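Local structure of chlorella virus DNA ligase-adenylate (Chlorella virus, 1FVI) at residues A[149-152]-A[153-157]; A[11-14]-A[15-18]; A[254-257]-A[258-262]; A[113-116]-A[117-121]. The protein probably seals nicks in DNA at the expense of ATP, and is captured here as its covalent enzyme-adenylate intermediate. The protein carries 1 engineered substitution. All blocks are in the same frame, centred on the assembly; numbering follows the deposited sequence.

Contacts 1, 3 and 4 are each a run of i to i+4 backbone bonds within a single helix, whereas contact 2 is a short 3-10 turn between strands 9-10 and 21-25. Contacts 1, 2 and 4 belong to the nucleotide-binding domain; contact 3 lies in the OB-like domain. Contact 1 is the most central, its helix covering strand 21-25 of the AMP site. Contact 2 leans on an earlier part of that helix, 144-156; the centres of contacts 1 and 2 are about 17 Å apart. Contacts 3 and 4 are surface helices. Carbons mostly line the faces turned to sheets, and charges, amides and one water lie mostly outward, though Glu151 of contact 1 is a buried carboxylate.

Contact 1: residues A[149-152]-A[153-157]; sequences QYER and DVLSK
CG of Tyr150 stands trans to its backbone nitrogen (chi1 -174°), a torsion that lays the ring along the helix against Val154, one turn on; Arg152 starts out the same way but bends at chi3 (58°), turning its guanidinium back to Asp153. All four belong to the end of helix 144-156, which packs on the nucleotide-binding sheet of the adenylation domain. CG2 of Val154 sits over one face of the Tyr150 ring, 4.0 Å from its centroid, in a CH-pi contact. Beyond, the ring touches Ala23 and Pro25 of strand 21-25; a broad flat ring suits the spot because it can cover Val154 and the strand together. Pro25 itself binds AMP. Glu151 and Leu155 run side by side, CG of the first 3.7 Å from CD1 of the second. The extended chain of the buried Glu151 carries its carboxylate to the backbone N-H groups of Gln188 and Phe189, which bond both its oxygens. In the Arg152 salt bridge, NE lies 3.2 Å from Asp153 OD1 and approaches from above the carboxylate plane, with a weak second bond from NH2. Near the helix end, Ser156 turns back, its OG donating to Asp153 O at 2.6 Å.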
loop_
_atom_site.group_PDB
_atom_site.type_symbol
_atom_site.label_atom_id
_atom_site.label_comp_id
_atom_site.label_asym_id
_atom_site.label_seq_id
_atom_site.Cartn_x
_atom_site.Cartn_y
_atom_site.Cartn_z
ATOM N N GLN A 149 14.844 0.108 0.998
ATOM C CA GLN A 149 14.599 -0.797 -0.121
ATOM C C GLN A 149 13.123 -1.163 -0.102
ATOM O O GLN A 149 12.489 -1.278 -1.155
ATOM C CB GLN A 149 15.453 -2.061 -0.013
ATOM C CG GLN A 149 16.957 -1.793 -0.019
ATOM C CD GLN A 149 17.803 -3.062 0.069
ATOM O OE1 GLN A 149 18.392 -3.490 -0.921
ATOM N NE2 GLN A 149 17.885 -3.651 1.259
ATOM N N TYR A 150 12.575 -1.298 1.108
ATOM C CA TYR A 150 11.167 -1.631 1.275
ATOM C C TYR A 150 10.236 -0.518 0.756
ATOM O O TYR A 150 9.220 -0.807 0.097
ATOM C CB TYR A 150 10.870 -1.964 2.745
ATOM C CG TYR A 150 9.460 -2.446 2.938
ATOM C CD1 TYR A 150 9.050 -3.673 2.404
ATOM C CD2 TYR A 150 8.512 -1.656 3.595
ATOM C CE1 TYR A 150 7.739 -4.094 2.507
ATOM C CE2 TYR A 150 7.185 -2.076 3.703
ATOM C CZ TYR A 150 6.812 -3.293 3.149
ATOM O OH TYR A 150 5.511 -3.703 3.160
ATOM N N GLU A 151 10.597 0.746 1.026
ATOM C CA GLU A 151 9.798 1.895 0.574
ATOM C C GLU A 151 9.809 1.946 -0.955
ATOM O O GLU A 151 8.765 2.177 -1.570
ATOM C CB GLU A 151 10.304 3.236 1.153
ATOM C CG GLU A 151 9.429 4.438 0.695
ATOM C CD GLU A 151 9.637 5.750 1.460
ATOM O OE1 GLU A 151 9.206 6.801 0.946
ATOM O OE2 GLU A 151 10.195 5.745 2.574
ATOM N N ARG A 152 10.994 1.770 -1.550
ATOM C CA ARG A 152 11.148 1.736 -3.007
ATOM C C ARG A 152 10.217 0.654 -3.589
ATOM O O ARG A 152 9.471 0.894 -4.539
ATOM C CB ARG A 152 12.596 1.388 -3.362
ATOM C CG ARG A 152 12.827 1.074 -4.844
ATOM C CD ARG A 152 14.017 0.138 -5.053
ATOM N NE ARG A 152 13.865 -1.133 -4.344
ATOM C CZ ARG A 152 14.869 -1.954 -4.035
ATOM N NH1 ARG A 152 16.114 -1.659 -4.378
ATOM N NH2 ARG A 152 14.643 -3.044 -3.311
ATOM N N ASP A 153 10.260 -0.539 -2.999
ATOM C CA ASP A 153 9.430 -1.659 -3.451
ATOM C C ASP A 153 7.963 -1.317 -3.379
ATOM O O ASP A 153 7.210 -1.469 -4.339
ATOM C CB ASP A 153 9.699 -2.892 -2.586
ATOM C CG ASP A 153 11.001 -3.577 -2.945
ATOM O OD1 ASP A 153 11.537 -3.290 -4.040
ATOM O OD2 ASP A 153 11.489 -4.407 -2.143
ATOM N N VAL A 154 7.571 -0.857 -2.201
ATOM C CA VAL A 154 6.207 -0.462 -1.901
ATOM C C VAL A 154 5.710 0.655 -2.840
ATOM O O VAL A 154 4.601 0.577 -3.383
ATOM C CB VAL A 154 6.118 -0.162 -0.362
ATOM C CG1 VAL A 154 5.387 1.100 -0.064
ATOM C CG2 VAL A 154 5.532 -1.370 0.349
ATOM N N LEU A 155 6.555 1.651 -3.085
ATOM C CA LEU A 155 6.202 2.734 -4.005
ATOM C C LEU A 155 6.078 2.201 -5.434
ATOM O O LEU A 155 5.249 2.664 -6.216
ATOM C CB LEU A 155 7.271 3.826 -3.989
ATOM C CG LEU A 155 7.264 4.641 -2.714
ATOM C CD1 LEU A 155 8.485 5.550 -2.660
ATOM C CD2 LEU A 155 5.952 5.414 -2.686
ATOM N N SER A 156 6.901 1.216 -5.763
ATOM C CA SER A 156 6.881 0.663 -7.112
ATOM C C SER A 156 5.585 -0.100 -7.336
ATOM O O SER A 156 5.137 -0.235 -8.476
ATOM C CB SER A 156 8.104 -0.229 -7.368
ATOM O OG SER A 156 7.938 -1.514 -6.801
ATOM N N LYS A 157 4.963 -0.558 -6.248
ATOM C CA LYS A 157 3.702 -1.282 -6.369
ATOM C C LYS A 157 2.504 -0.328 -6.333
ATOM O O LYS A 157 1.345 -0.743 -6.463
ATOM C CB LYS A 157 3.600 -2.391 -5.316
ATOM C CG LYS A 157 4.594 -3.520 -5.545
ATOM C CD LYS A 157 4.619 -4.472 -4.359
ATOM C CE LYS A 157 5.686 -5.554 -4.508
ATOM N NZ LYS A 157 7.074 -5.012 -4.472
#

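Contact 2: residues A[11-14]-A[15-18]; sequences LENI and EDVQ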
loop_
_atom_site.group_PDB
_atom_site.type_symbol
_atom_site.label_atom_id
_atom_site.label_comp_id
_atom_site.label_asym_id
_atom_site.label_seq_id
_atom_site.Cartn_x
_atom_site.Cartn_y
_atom_site.Cartn_z
ATOM N N LEU A 11 7.109 9.257 11.349
ATOM C CA LEU A 11 8.538 8.982 11.470
ATOM C C LEU A 11 9.222 10.023 10.593
ATOM O O LEU A 11 9.021 10.035 9.383
ATOM C CB LEU A 11 8.854 7.568 10.965
ATOM C CG LEU A 11 10.273 6.972 10.966
ATOM C CD1 LEU A 11 11.107 7.528 9.822
ATOM C CD2 LEU A 11 10.955 7.175 12.314
ATOM N N GLU A 12 9.972 10.929 11.211
ATOM C CA GLU A 12 10.664 11.973 10.467
ATOM C C GLU A 12 12.120 11.578 10.265
ATOM O O GLU A 12 12.668 11.720 9.170
ATOM C CB GLU A 12 10.562 13.325 11.190
ATOM C CG GLU A 12 9.144 13.923 11.239
ATOM C CD GLU A 12 8.457 13.822 12.610
ATOM O OE1 GLU A 12 7.704 14.764 12.955
ATOM O OE2 GLU A 12 8.652 12.812 13.334
ATOM N N ASN A 13 12.750 11.079 11.320
ATOM C CA ASN A 13 14.143 10.650 11.236
ATOM C C ASN A 13 14.177 9.118 11.192
ATOM O O ASN A 13 13.808 8.438 12.163
ATOM C CB ASN A 13 14.936 11.196 12.440
ATOM C CG ASN A 13 16.364 10.643 12.530
ATOM O OD1 ASN A 13 16.891 10.058 11.578
ATOM N ND2 ASN A 13 16.991 10.827 13.687
ATOM N N ILE A 14 14.597 8.582 10.048
ATOM C CA ILE A 14 14.684 7.139 9.869
ATOM C C ILE A 14 15.586 6.481 10.915
ATOM O O ILE A 14 15.414 5.304 11.239
ATOM C CB ILE A 14 15.157 6.753 8.436
ATOM C CG1 ILE A 14 14.810 5.294 8.162
ATOM C CG2 ILE A 14 16.673 6.954 8.276
ATOM C CD1 ILE A 14 15.153 4.847 6.766
ATOM N N GLU A 15 16.522 7.241 11.476
ATOM C CA GLU A 15 17.401 6.677 12.484
ATOM C C GLU A 15 16.671 6.464 13.820
ATOM O O GLU A 15 17.211 5.829 14.729
ATOM C CB GLU A 15 18.659 7.520 12.641
ATOM C CG GLU A 15 19.431 7.679 11.337
ATOM C CD GLU A 15 20.918 7.976 11.534
ATOM O OE1 GLU A 15 21.380 8.082 12.697
ATOM O OE2 GLU A 15 21.632 8.087 10.510
ATOM N N ASP A 16 15.421 6.933 13.898
ATOM C CA ASP A 16 14.600 6.775 15.102
ATOM C C ASP A 16 13.966 5.390 15.215
ATOM O O ASP A 16 13.548 4.989 16.304
ATOM C CB ASP A 16 13.462 7.809 15.141
ATOM C CG ASP A 16 13.900 9.172 15.686
ATOM O OD1 ASP A 16 14.842 9.241 16.505
ATOM O OD2 ASP A 16 13.268 10.182 15.313
ATOM N N VAL A 17 13.909 4.660 14.099
ATOM C CA VAL A 17 13.274 3.337 14.056
ATOM C C VAL A 17 13.966 2.289 14.900
ATOM O O VAL A 17 15.167 2.107 14.793
ATOM C CB VAL A 17 13.159 2.814 12.604
ATOM C CG1 VAL A 17 12.573 1.416 12.575
ATOM C CG2 VAL A 17 12.268 3.725 11.787
ATOM N N GLN A 18 13.208 1.649 15.787
ATOM C CA GLN A 18 13.735 0.576 16.629
ATOM C C GLN A 18 13.735 -0.586 15.649
ATOM O O GLN A 18 12.676 -1.101 15.266
ATOM C CB GLN A 18 12.810 0.371 17.816
ATOM C CG GLN A 18 12.728 1.618 18.701
ATOM C CD GLN A 18 14.097 2.047 19.244
ATOM O OE1 GLN A 18 14.435 3.231 19.239
ATOM N NE2 GLN A 18 14.890 1.080 19.706
HETATM O O HOH W 1 11.090 10.769 13.741
#
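Leu11 and Val17 meet at about a right angle on the packed side of this loop, Leu11 CD2 lying 3.7 Å from Val17 CG2. The same methyl also touches CB of Asp16, so the leucine tip lies against both residues where the chain bends round. Ile14 points away from the turn and reaches Ile144, Leu147 and Leu148 of helix 144-156, while Val17 adds a second touch on Leu147. Branched aliphatic residues suit this buried face because they are compact and need no polar partner. Between the two sides runs the backbone of a 3-10 turn: Asp16 N donates to Asn13 O at 2.8 Å, and Val17 N donates to Ile14 O over a longer 3.3 Å. Asn13 opens it with an Asx turn. Its CG is trans to the backbone nitrogen (chi1 172°), which brings OD1 to within 2.8 Å of Glu15 N; that N-H meets the oxygen from well above the amide plane, 64° out of it. Asparagine is apt here, being short enough to accept a bond from the chain two residues ahead. The loop links strand 9-10 to strand 21-25 of one sheet, and the backbone of Leu11 is bonded to that of Lys185 in the AMP pocket. On the outer side polar groups take over, and a water bridges the chain. The exposed Glu15 leads its carboxylate away from the turn, and Asp16 reaches back through the water, which donates to its OD2 at 2.7 Å and accepts from Glu12 N at 2.8 Å.

Contact 3: residues A[254-257]-A[258-262]; sequences QRRD and FWQNK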
loop_
_atom_site.group_PDB
_atom_site.type_symbol
_atom_site.label_atom_id
_atom_site.label_comp_id
_atom_site.label_asym_id
_atom_site.label_seq_id
_atom_site.Cartn_x
_atom_site.Cartn_y
_atom_site.Cartn_z
ATOM N N GLN A 254 1.389 0.328 -18.639
ATOM C CA GLN A 254 2.275 1.458 -18.836
ATOM C C GLN A 254 3.444 1.116 -19.729
ATOM O O GLN A 254 3.740 1.869 -20.668
ATOM C CB GLN A 254 2.764 1.989 -17.491
ATOM C CG GLN A 254 1.675 2.725 -16.751
ATOM C CD GLN A 254 2.058 3.084 -15.352
ATOM O OE1 GLN A 254 2.475 2.231 -14.567
ATOM N NE2 GLN A 254 1.901 4.348 -15.016
ATOM N N ARG A 255 4.087 -0.017 -19.443
ATOM C CA ARG A 255 5.232 -0.478 -20.232
ATOM C C ARG A 255 4.911 -0.649 -21.726
ATOM O O ARG A 255 5.743 -0.330 -22.588
ATOM C CB ARG A 255 5.778 -1.776 -19.661
ATOM C CG ARG A 255 6.258 -1.663 -18.236
ATOM C CD ARG A 255 7.009 -2.928 -17.833
ATOM N NE ARG A 255 7.569 -2.820 -16.493
ATOM C CZ ARG A 255 8.802 -2.407 -16.228
ATOM N NH1 ARG A 255 9.608 -2.068 -17.216
ATOM N NH2 ARG A 255 9.217 -2.327 -14.973
ATOM N N ARG A 256 3.711 -1.153 -22.020
ATOM C CA ARG A 256 3.265 -1.341 -23.398
ATOM C C ARG A 256 2.970 0.016 -24.045
ATOM O O ARG A 256 3.475 0.314 -25.125
ATOM C CB ARG A 256 2.028 -2.236 -23.427
ATOM C CG ARG A 256 1.374 -2.403 -24.796
ATOM C CD ARG A 256 0.096 -1.572 -24.908
ATOM N NE ARG A 256 -0.888 -1.941 -23.891
ATOM C CZ ARG A 256 -1.952 -2.708 -24.117
ATOM N NH1 ARG A 256 -2.186 -3.200 -25.328
ATOM N NH2 ARG A 256 -2.782 -2.987 -23.123
ATOM N N ASP A 257 2.206 0.862 -23.357
ATOM C CA ASP A 257 1.876 2.190 -23.888
ATOM C C ASP A 257 3.112 3.033 -24.178
ATOM O O ASP A 257 3.244 3.585 -25.274
ATOM C CB ASP A 257 0.925 2.936 -22.946
ATOM C CG ASP A 257 -0.453 2.316 -22.912
ATOM O OD1 ASP A 257 -0.747 1.483 -23.795
ATOM O OD2 ASP A 257 -1.240 2.663 -22.007
ATOM N N PHE A 258 3.996 3.140 -23.187
ATOM C CA PHE A 258 5.246 3.881 -23.330
ATOM C C PHE A 258 6.009 3.401 -24.575
ATOM O O PHE A 258 6.451 4.230 -25.364
ATOM C CB PHE A 258 6.131 3.707 -22.082
ATOM C CG PHE A 258 5.881 4.730 -21.002
ATOM C CD1 PHE A 258 5.671 4.331 -19.684
ATOM C CD2 PHE A 258 5.909 6.095 -21.288
ATOM C CE1 PHE A 258 5.498 5.277 -18.661
ATOM C CE2 PHE A 258 5.738 7.052 -20.272
ATOM C CZ PHE A 258 5.533 6.634 -18.955
ATOM N N TRP A 259 6.088 2.076 -24.780
ATOM C CA TRP A 259 6.796 1.484 -25.930
ATOM C C TRP A 259 6.105 1.565 -27.296
ATOM O O TRP A 259 6.771 1.710 -28.315
ATOM C CB TRP A 259 7.151 0.024 -25.669
ATOM C CG TRP A 259 8.172 -0.516 -26.646
ATOM C CD1 TRP A 259 7.953 -1.395 -27.674
ATOM C CD2 TRP A 259 9.579 -0.234 -26.657
ATOM N NE1 TRP A 259 9.136 -1.684 -28.314
ATOM C CE2 TRP A 259 10.149 -0.984 -27.711
ATOM C CE3 TRP A 259 10.413 0.578 -25.878
ATOM C CZ2 TRP A 259 11.517 -0.943 -28.004
ATOM C CZ3 TRP A 259 11.776 0.618 -26.170
ATOM C CH2 TRP A 259 12.312 -0.139 -27.225
ATOM N N GLN A 260 4.788 1.407 -27.324
ATOM C CA GLN A 260 4.053 1.479 -28.576
ATOM C C GLN A 260 4.022 2.921 -29.087
ATOM O O GLN A 260 4.063 3.164 -30.295
ATOM C CB GLN A 260 2.632 0.948 -28.397
ATOM C CG GLN A 260 2.563 -0.520 -28.018
ATOM C CD GLN A 260 3.279 -1.420 -29.012
ATOM O OE1 GLN A 260 4.096 -2.267 -28.631
ATOM N NE2 GLN A 260 2.965 -1.251 -30.296
ATOM N N ASN A 261 3.968 3.879 -28.164
ATOM C CA ASN A 261 3.947 5.290 -28.536
ATOM C C ASN A 261 5.121 6.061 -27.952
ATOM O O ASN A 261 4.974 7.229 -27.619
ATOM C CB ASN A 261 2.637 5.944 -28.080
ATOM C CG ASN A 261 1.455 5.561 -28.947
ATOM O OD1 ASN A 261 0.751 4.590 -28.659
ATOM N ND2 ASN A 261 1.227 6.326 -30.016
ATOM N N LYS A 262 6.289 5.429 -27.863
ATOM C CA LYS A 262 7.462 6.089 -27.284
ATOM C C LYS A 262 7.838 7.432 -27.886
ATOM O O LYS A 262 8.279 8.348 -27.193
ATOM C CB LYS A 262 8.672 5.149 -27.251
ATOM C CG LYS A 262 9.072 4.521 -28.548
ATOM C CD LYS A 262 10.221 3.567 -28.293
ATOM C CE LYS A 262 10.566 2.758 -29.530
ATOM N NZ LYS A 262 9.428 1.919 -30.001
#
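Four successive i to i+4 bonds carry the backbone from Gln254 to Asn261, the straightest from Phe258 N to Gln254 O (2.8 Å, 170° at the hydrogen) and the longest from Trp259 N to Arg255 O (3.3 Å). Along the exposed flank Arg256 sets CG trans to its nitrogen (chi1 174°), then bends at chi2 and chi3, which lays its stem beside that of Gln260: Arg256 CG is 3.9 Å from Gln260 CG, with guanidinium and amide planes 80° apart. The methylenes of two long polar chains thus cover each other, and Gln260 also touches Glu229. Arg256 NE lies 3.4 Å from Asp257 OD1, but the oxygen is well out of the guanidinium plane, so only the charges attract; this may offset the repulsion between the nearby carboxylates of Asp257 and Asp253. Helix 252-260 links strands 244-246 and 269-275 of the antiparallel sheet, the place where an OB fold commonly inserts its helix. Phe258 and Trp259 accordingly lie against Met199 of strand 190-201, and Phe258 meets Tyr265 edge-to-face. Arg255 donates hydrogen bonds from NH1 to the carbonyl oxygens of Met232 and Gly233, and from NH2 to that of Gly247. Past the helix end, Lys262 NZ stands 3.8 Å above the Trp259 ring plane, over its centre, and donates to Trp259 O at 3.2 Å, in the plane of that carbonyl.

Contact 4: residues A[113-116]-A[117-121]; sequences EDMK and NYITV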
loop_
_atom_site.group_PDB
_atom_site.type_symbol
_atom_site.label_atom_id
_atom_site.label_comp_id
_atom_site.label_asym_id
_atom_site.label_seq_id
_atom_site.Cartn_x
_atom_site.Cartn_y
_atom_site.Cartn_z
ATOM N N GLU A 113 -0.923 -13.458 13.708
ATOM C CA GLU A 113 -0.982 -14.913 13.659
ATOM C C GLU A 113 -2.427 -15.394 13.777
ATOM O O GLU A 113 -2.794 -16.418 13.209
ATOM C CB GLU A 113 -0.137 -15.505 14.776
ATOM C CG GLU A 113 0.001 -17.009 14.703
ATOM C CD GLU A 113 0.703 -17.482 13.450
ATOM O OE1 GLU A 113 0.400 -18.617 13.022
ATOM O OE2 GLU A 113 1.556 -16.737 12.902
ATOM N N ASP A 114 -3.238 -14.658 14.534
ATOM C CA ASP A 114 -4.659 -14.978 14.667
ATOM C C ASP A 114 -5.325 -14.853 13.282
ATOM O O ASP A 114 -6.109 -15.719 12.872
ATOM C CB ASP A 114 -5.358 -14.007 15.630
ATOM C CG ASP A 114 -5.144 -14.355 17.093
ATOM O OD1 ASP A 114 -4.710 -15.484 17.419
ATOM O OD2 ASP A 114 -5.432 -13.481 17.932
ATOM N N MET A 115 -5.026 -13.755 12.586
ATOM C CA MET A 115 -5.565 -13.496 11.248
ATOM C C MET A 115 -5.138 -14.619 10.325
ATOM O O MET A 115 -5.952 -15.159 9.583
ATOM C CB MET A 115 -5.044 -12.152 10.702
ATOM C CG MET A 115 -5.237 -11.937 9.180
ATOM S SD MET A 115 -4.773 -10.266 8.561
ATOM C CE MET A 115 -2.973 -10.280 8.787
ATOM N N LYS A 116 -3.862 -14.989 10.399
ATOM C CA LYS A 116 -3.330 -16.047 9.549
ATOM C C LYS A 116 -4.061 -17.363 9.759
ATOM O O LYS A 116 -4.481 -18.010 8.783
ATOM C CB LYS A 116 -1.830 -16.234 9.786
ATOM C CG LYS A 116 -0.975 -15.121 9.224
ATOM C CD LYS A 116 0.496 -15.374 9.484
ATOM C CE LYS A 116 0.977 -16.616 8.747
ATOM N NZ LYS A 116 2.404 -16.927 9.035
ATOM N N ASN A 117 -4.241 -17.725 11.032
ATOM C CA ASN A 117 -4.923 -18.959 11.398
ATOM C C ASN A 117 -6.386 -18.950 11.005
ATOM O O ASN A 117 -6.903 -19.958 10.513
ATOM C CB ASN A 117 -4.768 -19.265 12.884
ATOM C CG ASN A 117 -3.391 -19.809 13.218
ATOM O OD1 ASN A 117 -2.644 -19.208 13.994
ATOM N ND2 ASN A 117 -3.042 -20.950 12.623
ATOM N N TYR A 118 -7.041 -17.804 11.163
ATOM C CA TYR A 118 -8.445 -17.708 10.795
ATOM C C TYR A 118 -8.561 -18.044 9.311
ATOM O O TYR A 118 -9.432 -18.823 8.919
ATOM C CB TYR A 118 -8.995 -16.306 11.084
ATOM C CG TYR A 118 -10.459 -16.162 10.781
ATOM C CD1 TYR A 118 -11.418 -16.401 11.765
ATOM C CD2 TYR A 118 -10.894 -15.827 9.502
ATOM C CE1 TYR A 118 -12.774 -16.311 11.481
ATOM C CE2 TYR A 118 -12.244 -15.733 9.202
ATOM C CZ TYR A 118 -13.180 -15.977 10.195
ATOM O OH TYR A 118 -14.516 -15.874 9.907
ATOM N N ILE A 119 -7.644 -17.498 8.506
ATOM C CA ILE A 119 -7.626 -17.728 7.053
ATOM C C ILE A 119 -7.379 -19.203 6.710
ATOM O O ILE A 119 -7.885 -19.715 5.716
ATOM C CB ILE A 119 -6.578 -16.814 6.359
ATOM C CG1 ILE A 119 -7.028 -15.357 6.480
ATOM C CG2 ILE A 119 -6.393 -17.198 4.871
ATOM C CD1 ILE A 119 -5.933 -14.343 6.235
ATOM N N THR A 120 -6.587 -19.868 7.540
ATOM C CA THR A 120 -6.284 -21.283 7.372
ATOM C C THR A 120 -7.556 -22.104 7.566
ATOM O O THR A 120 -7.740 -23.128 6.922
ATOM C CB THR A 120 -5.226 -21.719 8.410
ATOM O OG1 THR A 120 -3.918 -21.389 7.923
ATOM C CG2 THR A 120 -5.307 -23.188 8.701
ATOM N N VAL A 121 -8.416 -21.652 8.479
ATOM C CA VAL A 121 -9.677 -22.330 8.788
ATOM C C VAL A 121 -10.727 -21.985 7.729
ATOM O O VAL A 121 -11.616 -22.788 7.445
ATOM C CB VAL A 121 -10.250 -21.875 10.189
ATOM C CG1 VAL A 121 -11.602 -22.511 10.457
ATOM C CG2 VAL A 121 -9.291 -22.201 11.309
#
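Met115 and Ile119 form the apolar seam of this pair of turns on helix 108-121, the helix of a beta-alpha-beta unit whose parallel strands are 92-99 and 131-135. The two side chains point the same way, with Met115 CG 3.9 Å from Ile119 CD1. With CG trans to the backbone nitrogen (chi1 165°), the Met115 chain runs alongside Ile119; both touch Trp96 of strand 92-99, and a flexible thioether and a branched aliphatic can both settle against the flat indole. Aromatic packing comes from Tyr118, which touches Tyr99 of the same strand and stacks its ring with His122, just beyond the segment.

The charged interactions gather on other sides. Asp114 turns its carboxylate to Lys106, with which it forms a salt bridge, and Lys116 is paired only loosely with Glu113 three residues back, NZ to OE2 being a long 4.0 Å. Glu113 and Lys116 are both exposed, where a long pairing costs little.

Backbone hydrogen bonds hold the framework: Asn117 N to Glu113 O and Tyr118 N to Asp114 O are both 2.9 Å, and Ile119 N to Met115 O is 3.1 Å. The next bond in the series is more bent, Thr120 N lying 3.1 Å from Lys116 O with an angle of 140° at the hydrogen.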